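Local coordinates for DNA topoisomerase 2-associated protein PAT1 (Saccharomyces cerevisiae, PDB 5LMG) that activates mRNA decapping and represses translation, its C-terminal domain binding a short peptide motif of the decapping enzyme Dcp2 directly, at residues 310-315 / 358-363; 316-321 / 340-345. The protein carries 2 engineered substitutions. One frame throughout, in Å; residues are numbered along the deposited sequence.

Contact 1 (310-315 / 358-363); sequences EAETLQ and LVYRDG
The phenol of Y360 reaches from the strand 358-361 to the helix 290-322 and donates a hydrogen bond to the carboxylate of E312, Y360 OH to E312 OE2 measuring 2.8 Å. This is the one hydrogen bond between 310-315 and 358-363. Two torsions bring the groups together. On the tyrosine, CG stands anti to the backbone N (chi1 178°), which carries the ring out from the strand toward the helix; on the glutamate, CG lies beside the backbone N and the chain then runs extended (chi2 173°), which carries the carboxylate out to the hydroxyl. The hydroxyl comes to OE2 from the anti side, a little out of the carboxylate plane, and OE2 sits at the ring edge, near the ring plane. Carboxylate and ring are turned 33° against each other. The methylene takes part as well, with E312 CG 3.6 Å from Y360 OH. At the turn after the strand, the G363 carbonyl passes nearby, G363 O lying 3.6 Å from E312 OE2, a proximity of two oxygens and not a bond. G363 has a positive phi, a conformation that suits glycine. Putting an alanine in place of E312 would probably leave the Y360 hydroxyl without its acceptor on this helix and open a gap beside G363. Y360 N is hydrogen-bonded to N350 OD1 of helix 329-355, and the tyrosine side chain touches I365 on the partner strand. The whole is a two-stranded antiparallel hairpin packed against a largely helical, probably TPR-like domain, with a tyrosine-carboxylate bond tying its first strand to helix 290-322.

Contact 2 (316-321 / 340-345); sequences KKEKEL and YNKEKL
E318 and K342 meet between two neighbouring helices, their side chains crossing at about a right angle. The ammonium group donates to one carboxylate oxygen in a salt bridge, K342 NZ to E318 OE1 being 2.9 Å. It arrives on the syn side of OE1, 17° out of the carboxylate plane. The grip is one-sided: E318 OE2 stays 4.0 Å from K342 NZ. Both residues leave their helices with CG anti to the backbone N, but beyond that they differ. E318 runs on extended, whereas K342 bends at CG-CD (chi3 74°), and this turn swings the end of the lysine across the glutamate so that its methylenes also lie by the oxygen, K342 CE to E318 OE1 at 3.4 Å. The backbones remain well apart, with the closest alpha carbons, E318 CA and K342 CA, 9.0 Å from each other. Around the bridge the packing turns apolar: E318 touches I338 and I339, and K342 lies on L314. L321, one turn on from E318, packs on L331 and I338. The bridge is thus a surface link beside the apolar seam of a helical hairpin, formed by the consecutive helices 290-322 and 329-355.

Overall arrangement
Contacts 1 and 2 use adjoining segments of helix 290-322, their centres about 10 Å apart, and along the chain contact 2 is nested inside the loop closed by contact 1. Helix 329-355 pairs with helix 290-322 in contact 2 and is followed, after two residues, by strand 358-361, which returns to the same helix in contact 1. Leucine methyls lie on the backbone of the other helix where the two contacts touch: L314 CD1 is 3.7 Å from K342 N, and L345 CD1 is 3.8 Å from A311 N. Both contacts lie far out in the domain, their centres 27 and 28 Å from that of the chain. The bound Dcp2 peptide packs a polar side chain on L358, away from the Y360-E312 bond.

Contact 1 (310-315 / 358-363)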
ATOM      1  N   GLU A 310      -0.719  23.877  -0.860  1.00 39.75           N
ATOM      2  CA  GLU A 310       0.213  23.559   0.225  1.00 40.09           C
ATOM      3  C   GLU A 310       1.662  23.850  -0.196  1.00 43.45           C
ATOM      4  O   GLU A 310       2.407  24.462   0.574  1.00 42.21           O
ATOM      5  CB  GLU A 310       0.054  22.110   0.705  1.00 40.99           C
ATOM      6  CG  GLU A 310      -1.275  21.810   1.381  1.00 56.43           C
ATOM      7  CD  GLU A 310      -1.535  22.447   2.733  1.00 90.21           C
ATOM      8  OE1 GLU A 310      -0.807  22.118   3.699  1.00 92.10           O
ATOM      9  OE2 GLU A 310      -2.508  23.229   2.838  1.00 84.78           O
ATOM     10  N   ALA A 311       2.025  23.475  -1.441  1.00 41.38           N
ATOM     11  CA  ALA A 311       3.351  23.702  -2.016  1.00 41.33           C
ATOM     12  C   ALA A 311       3.618  25.203  -2.169  1.00 43.56           C
ATOM     13  O   ALA A 311       4.708  25.643  -1.807  1.00 40.88           O
ATOM     14  CB  ALA A 311       3.479  22.997  -3.359  1.00 42.16           C
ATOM     15  N   GLU A 312       2.609  25.980  -2.650  1.00 40.54           N
ATOM     16  CA  GLU A 312       2.685  27.435  -2.823  1.00 41.82           C
ATOM     17  C   GLU A 312       2.788  28.168  -1.472  1.00 44.93           C
ATOM     18  O   GLU A 312       3.523  29.153  -1.391  1.00 45.82           O
ATOM     19  CB  GLU A 312       1.547  27.988  -3.717  1.00 43.40           C
ATOM     20  CG  GLU A 312       1.757  27.672  -5.196  1.00 55.79           C
ATOM     21  CD  GLU A 312       0.660  28.001  -6.200  1.00 73.02           C
ATOM     22  OE1 GLU A 312      -0.326  28.682  -5.833  1.00 52.45           O
ATOM     23  OE2 GLU A 312       0.802  27.583  -7.373  1.00 70.25           O
ATOM     24  N   THR A 313       2.103  27.671  -0.412  1.00 40.72           N
ATOM     25  CA  THR A 313       2.211  28.234   0.953  1.00 41.14           C
ATOM     26  C   THR A 313       3.657  28.042   1.465  1.00 45.36           C
ATOM     27  O   THR A 313       4.234  28.979   2.020  1.00 44.51           O
ATOM     28  CB  THR A 313       1.140  27.630   1.894  1.00 49.07           C
ATOM     29  OG1 THR A 313      -0.144  28.036   1.426  1.00 46.40           O
ATOM     30  CG2 THR A 313       1.294  28.082   3.360  1.00 48.97           C
ATOM     31  N   LEU A 314       4.249  26.841   1.229  1.00 42.47           N
ATOM     32  CA  LEU A 314       5.633  26.551   1.613  1.00 42.58           C
ATOM     33  C   LEU A 314       6.639  27.424   0.852  1.00 46.91           C
ATOM     34  O   LEU A 314       7.613  27.882   1.451  1.00 46.06           O
ATOM     35  CB  LEU A 314       5.968  25.064   1.463  1.00 42.31           C
ATOM     36  CG  LEU A 314       5.361  24.132   2.520  1.00 46.65           C
ATOM     37  CD1 LEU A 314       5.434  22.699   2.061  1.00 45.78           C
ATOM     38  CD2 LEU A 314       6.075  24.274   3.857  1.00 50.32           C
ATOM     39  N   GLN A 315       6.393  27.670  -0.454  1.00 43.59           N
ATOM     40  CA  GLN A 315       7.252  28.514  -1.288  1.00 44.40           C
ATOM     41  C   GLN A 315       7.257  29.974  -0.773  1.00 48.78           C
ATOM     42  O   GLN A 315       8.322  30.594  -0.718  1.00 48.00           O
ATOM     43  CB  GLN A 315       6.818  28.441  -2.761  1.00 46.05           C
ATOM     44  CG  GLN A 315       7.822  29.087  -3.720  1.00 69.37           C
ATOM     45  CD  GLN A 315       7.398  29.043  -5.166  1.00 94.67           C
ATOM     46  OE1 GLN A 315       6.208  29.067  -5.508  1.00 91.86           O
ATOM     47  NE2 GLN A 315       8.377  29.019  -6.054  1.00 90.06           N
ATOM     48  N   LEU A 358       1.776  15.137 -18.216  1.00 45.71           N
ATOM     49  CA  LEU A 358       1.554  16.453 -17.613  1.00 45.87           C
ATOM     50  C   LEU A 358       2.628  16.748 -16.577  1.00 48.42           C
ATOM     51  O   LEU A 358       3.271  15.819 -16.101  1.00 46.76           O
ATOM     52  CB  LEU A 358       0.144  16.556 -16.983  1.00 45.44           C
ATOM     53  CG  LEU A 358      -1.054  16.346 -17.935  1.00 48.60           C
ATOM     54  CD1 LEU A 358      -2.343  16.342 -17.168  1.00 48.06           C
ATOM     55  CD2 LEU A 358      -1.096  17.410 -19.039  1.00 49.75           C
ATOM     56  N   VAL A 359       2.832  18.033 -16.231  1.00 46.45           N
ATOM     57  CA  VAL A 359       3.847  18.432 -15.247  1.00 46.20           C
ATOM     58  C   VAL A 359       3.435  19.699 -14.477  1.00 50.16           C
ATOM     59  O   VAL A 359       2.870  20.619 -15.070  1.00 48.87           O
ATOM     60  CB  VAL A 359       5.277  18.549 -15.886  1.00 50.21           C
ATOM     61  CG1 VAL A 359       5.361  19.663 -16.933  1.00 50.92           C
ATOM     62  CG2 VAL A 359       6.374  18.703 -14.832  1.00 50.00           C
ATOM     63  N   TYR A 360       3.722  19.728 -13.157  1.00 47.88           N
ATOM     64  CA  TYR A 360       3.523  20.903 -12.319  1.00 48.72           C
ATOM     65  C   TYR A 360       4.895  21.581 -12.222  1.00 54.40           C
ATOM     66  O   TYR A 360       5.828  21.027 -11.627  1.00 52.65           O
ATOM     67  CB  TYR A 360       2.949  20.579 -10.926  1.00 50.17           C
ATOM     68  CG  TYR A 360       2.798  21.828 -10.080  1.00 53.40           C
ATOM     69  CD1 TYR A 360       1.877  22.816 -10.415  1.00 56.01           C
ATOM     70  CD2 TYR A 360       3.641  22.065  -8.997  1.00 55.15           C
ATOM     71  CE1 TYR A 360       1.777  23.995  -9.678  1.00 57.68           C
ATOM     72  CE2 TYR A 360       3.538  23.235  -8.243  1.00 56.85           C
ATOM     73  CZ  TYR A 360       2.606  24.199  -8.589  1.00 65.15           C
ATOM     74  OH  TYR A 360       2.509  25.362  -7.861  1.00 70.66           O
ATOM     75  N   ARG A 361       5.021  22.749 -12.857  1.00 53.40           N
ATOM     76  CA  ARG A 361       6.272  23.498 -12.942  1.00 55.28           C
ATOM     77  C   ARG A 361       5.961  24.975 -13.167  1.00 63.05           C
ATOM     78  O   ARG A 361       5.080  25.305 -13.962  1.00 62.97           O
ATOM     79  CB  ARG A 361       7.115  22.928 -14.105  1.00 57.26           C
ATOM     80  CG  ARG A 361       8.557  23.415 -14.205  1.00 70.17           C
ATOM     81  CD  ARG A 361       9.391  22.504 -15.106  1.00 83.39           C
ATOM     82  NE  ARG A 361       8.817  22.330 -16.447  1.00 91.66           N
ATOM     83  CZ  ARG A 361       8.933  21.223 -17.181  1.00105.15           C
ATOM     84  NH1 ARG A 361       9.597  20.170 -16.711  1.00 91.29           N
ATOM     85  NH2 ARG A 361       8.383  21.159 -18.387  1.00 88.49           N
ATOM     86  N   ASP A 362       6.694  25.856 -12.455  1.00 62.88           N
ATOM     87  CA  ASP A 362       6.576  27.324 -12.499  1.00 64.13           C
ATOM     88  C   ASP A 362       5.173  27.810 -12.072  1.00 69.07           C
ATOM     89  O   ASP A 362       4.617  28.738 -12.666  1.00 69.45           O
ATOM     90  CB  ASP A 362       7.015  27.902 -13.871  1.00 67.10           C
ATOM     91  CG  ASP A 362       8.320  27.362 -14.443  1.00 81.29           C
ATOM     92  OD1 ASP A 362       9.247  27.060 -13.646  1.00 82.12           O
ATOM     93  OD2 ASP A 362       8.430  27.273 -15.687  1.00 89.26           O
ATOM     94  N   GLY A 363       4.630  27.161 -11.040  1.00 65.96           N
ATOM     95  CA  GLY A 363       3.327  27.473 -10.457  1.00 65.64           C
ATOM     96  C   GLY A 363       2.109  27.083 -11.271  1.00 68.87           C
ATOM     97  O   GLY A 363       1.001  27.523 -10.952  1.00 69.19           O
TER

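Contact 2 (316-321 / 340-345)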
ATOM      1  N   LYS A 316       6.077  30.500  -0.386  1.00 45.40           N
ATOM      2  CA  LYS A 316       5.927  31.836   0.197  1.00 46.10           C
ATOM      3  C   LYS A 316       6.742  31.928   1.509  1.00 50.07           C
ATOM      4  O   LYS A 316       7.480  32.895   1.688  1.00 50.54           O
ATOM      5  CB  LYS A 316       4.426  32.176   0.409  1.00 48.08           C
ATOM      6  CG  LYS A 316       4.150  33.438   1.226  1.00 57.33           C
ATOM      7  CD  LYS A 316       3.799  33.094   2.672  1.00 60.94           C
ATOM      8  CE  LYS A 316       3.798  34.301   3.562  1.00 59.96           C
ATOM      9  NZ  LYS A 316       3.392  33.960   4.957  1.00 61.30           N
ATOM     10  N   LYS A 317       6.613  30.914   2.402  1.00 45.60           N
ATOM     11  CA  LYS A 317       7.309  30.835   3.701  1.00 45.05           C
ATOM     12  C   LYS A 317       8.817  30.850   3.507  1.00 48.01           C
ATOM     13  O   LYS A 317       9.526  31.561   4.231  1.00 46.50           O
ATOM     14  CB  LYS A 317       6.885  29.577   4.476  1.00 45.83           C
ATOM     15  CG  LYS A 317       5.529  29.724   5.137  1.00 53.22           C
ATOM     16  CD  LYS A 317       5.067  28.437   5.805  1.00 54.69           C
ATOM     17  CE  LYS A 317       3.650  28.599   6.309  1.00 63.18           C
ATOM     18  NZ  LYS A 317       3.130  27.354   6.932  1.00 69.61           N
ATOM     19  N   GLU A 318       9.291  30.084   2.500  1.00 45.36           N
ATOM     20  CA  GLU A 318      10.692  29.987   2.110  1.00 46.11           C
ATOM     21  C   GLU A 318      11.218  31.375   1.731  1.00 52.95           C
ATOM     22  O   GLU A 318      12.228  31.795   2.286  1.00 52.27           O
ATOM     23  CB  GLU A 318      10.854  29.012   0.936  1.00 46.78           C
ATOM     24  CG  GLU A 318      12.301  28.759   0.546  1.00 57.43           C
ATOM     25  CD  GLU A 318      12.509  27.966  -0.730  1.00 73.34           C
ATOM     26  OE1 GLU A 318      11.700  27.052  -1.014  1.00 61.41           O
ATOM     27  OE2 GLU A 318      13.545  28.197  -1.395  1.00 63.30           O
ATOM     28  N   LYS A 319      10.502  32.090   0.827  1.00 51.62           N
ATOM     29  CA  LYS A 319      10.848  33.437   0.348  1.00 53.49           C
ATOM     30  C   LYS A 319      10.948  34.448   1.485  1.00 58.24           C
ATOM     31  O   LYS A 319      11.925  35.193   1.552  1.00 58.66           O
ATOM     32  CB  LYS A 319       9.828  33.936  -0.695  1.00 56.91           C
ATOM     33  CG  LYS A 319       9.939  33.263  -2.056  1.00 75.90           C
ATOM     34  CD  LYS A 319       8.814  33.718  -2.980  1.00 87.48           C
ATOM     35  CE  LYS A 319       8.734  32.886  -4.235  1.00 98.50           C
ATOM     36  NZ  LYS A 319       7.464  33.132  -4.969  1.00108.47           N
ATOM     37  N   GLU A 320       9.939  34.460   2.374  1.00 54.82           N
ATOM     38  CA  GLU A 320       9.837  35.363   3.521  1.00 55.77           C
ATOM     39  C   GLU A 320      10.954  35.161   4.557  1.00 60.48           C
ATOM     40  O   GLU A 320      11.460  36.145   5.107  1.00 60.34           O
ATOM     41  CB  GLU A 320       8.444  35.256   4.179  1.00 56.98           C
ATOM     42  CG  GLU A 320       7.285  35.743   3.315  1.00 64.60           C
ATOM     43  CD  GLU A 320       7.213  37.244   3.092  1.00 87.47           C
ATOM     44  OE1 GLU A 320       7.617  37.701   1.999  1.00 84.56           O
ATOM     45  OE2 GLU A 320       6.767  37.962   4.015  1.00 80.08           O
ATOM     46  N   LEU A 321      11.337  33.899   4.814  1.00 56.76           N
ATOM     47  CA  LEU A 321      12.370  33.570   5.793  1.00 57.55           C
ATOM     48  C   LEU A 321      13.789  33.697   5.259  1.00 64.45           C
ATOM     49  O   LEU A 321      14.667  34.114   6.012  1.00 64.62           O
ATOM     50  CB  LEU A 321      12.152  32.183   6.421  1.00 56.75           C
ATOM     51  CG  LEU A 321      10.955  32.017   7.365  1.00 61.09           C
ATOM     52  CD1 LEU A 321      10.863  30.595   7.855  1.00 60.45           C
ATOM     53  CD2 LEU A 321      11.046  32.948   8.569  1.00 63.55           C
ATOM     54  N   TYR A 340      12.584  21.025   1.867  1.00 43.32           N
ATOM     55  CA  TYR A 340      12.415  19.572   1.814  1.00 42.46           C
ATOM     56  C   TYR A 340      10.945  19.191   1.597  1.00 43.74           C
ATOM     57  O   TYR A 340      10.655  18.377   0.724  1.00 40.39           O
ATOM     58  CB  TYR A 340      12.992  18.869   3.062  1.00 43.78           C
ATOM     59  CG  TYR A 340      12.500  17.448   3.238  1.00 46.11           C
ATOM     60  CD1 TYR A 340      13.021  16.407   2.472  1.00 47.50           C
ATOM     61  CD2 TYR A 340      11.501  17.145   4.161  1.00 47.98           C
ATOM     62  CE1 TYR A 340      12.551  15.099   2.608  1.00 46.86           C
ATOM     63  CE2 TYR A 340      11.021  15.842   4.304  1.00 49.46           C
ATOM     64  CZ  TYR A 340      11.548  14.824   3.523  1.00 57.42           C
ATOM     65  OH  TYR A 340      11.086  13.540   3.665  1.00 62.56           O
ATOM     66  N   ASN A 341      10.040  19.770   2.408  1.00 40.62           N
ATOM     67  CA  ASN A 341       8.607  19.507   2.320  1.00 40.19           C
ATOM     68  C   ASN A 341       7.979  20.068   1.041  1.00 42.61           C
ATOM     69  O   ASN A 341       7.110  19.413   0.462  1.00 41.82           O
ATOM     70  CB  ASN A 341       7.888  19.965   3.579  1.00 39.53           C
ATOM     71  CG  ASN A 341       8.082  18.963   4.681  1.00 50.38           C
ATOM     72  OD1 ASN A 341       7.530  17.857   4.643  1.00 49.72           O
ATOM     73  ND2 ASN A 341       8.936  19.290   5.643  1.00 40.25           N
ATOM     74  N   LYS A 342       8.489  21.207   0.546  1.00 39.83           N
ATOM     75  CA  LYS A 342       8.027  21.815  -0.710  1.00 39.78           C
ATOM     76  C   LYS A 342       8.370  20.900  -1.903  1.00 43.47           C
ATOM     77  O   LYS A 342       7.483  20.557  -2.690  1.00 41.69           O
ATOM     78  CB  LYS A 342       8.630  23.216  -0.897  1.00 41.44           C
ATOM     79  CG  LYS A 342       8.185  23.932  -2.178  1.00 45.37           C
ATOM     80  CD  LYS A 342       9.114  25.090  -2.522  1.00 50.63           C
ATOM     81  CE  LYS A 342      10.439  24.622  -3.081  1.00 55.61           C
ATOM     82  NZ  LYS A 342      11.277  25.755  -3.543  1.00 60.54           N
ATOM     83  N   GLU A 343       9.641  20.476  -1.997  1.00 41.56           N
ATOM     84  CA  GLU A 343      10.134  19.602  -3.070  1.00 41.33           C
ATOM     85  C   GLU A 343       9.477  18.230  -3.037  1.00 42.72           C
ATOM     86  O   GLU A 343       9.223  17.652  -4.095  1.00 40.96           O
ATOM     87  CB  GLU A 343      11.664  19.494  -3.036  1.00 42.70           C
ATOM     88  CG  GLU A 343      12.350  20.785  -3.471  1.00 54.58           C
ATOM     89  CD  GLU A 343      13.866  20.831  -3.403  1.00 71.87           C
ATOM     90  OE1 GLU A 343      14.476  19.947  -2.755  1.00 59.41           O
ATOM     91  OE2 GLU A 343      14.445  21.784  -3.972  1.00 73.12           O
ATOM     92  N   LYS A 344       9.153  17.738  -1.824  1.00 39.46           N
ATOM     93  CA  LYS A 344       8.491  16.455  -1.624  1.00 39.09           C
ATOM     94  C   LYS A 344       7.109  16.479  -2.306  1.00 42.52           C
ATOM     95  O   LYS A 344       6.806  15.555  -3.060  1.00 40.54           O
ATOM     96  CB  LYS A 344       8.372  16.116  -0.126  1.00 40.76           C
ATOM     97  CG  LYS A 344       7.768  14.734   0.115  1.00 51.39           C
ATOM     98  CD  LYS A 344       7.726  14.342   1.588  1.00 57.19           C
ATOM     99  CE  LYS A 344       7.238  12.923   1.785  1.00 62.26           C
ATOM    100  NZ  LYS A 344       5.818  12.738   1.373  1.00 68.77           N
ATOM    101  N   LEU A 345       6.299  17.540  -2.045  1.00 40.54           N
ATOM    102  CA  LEU A 345       4.965  17.730  -2.629  1.00 40.68           C
ATOM    103  C   LEU A 345       5.031  17.816  -4.160  1.00 44.24           C
ATOM    104  O   LEU A 345       4.226  17.178  -4.824  1.00 41.78           O
ATOM    105  CB  LEU A 345       4.239  18.965  -2.032  1.00 41.00           C
ATOM    106  CG  LEU A 345       3.873  18.900  -0.537  1.00 45.44           C
ATOM    107  CD1 LEU A 345       3.321  20.248  -0.033  1.00 45.84           C
ATOM    108  CD2 LEU A 345       2.899  17.744  -0.226  1.00 46.63           C
TER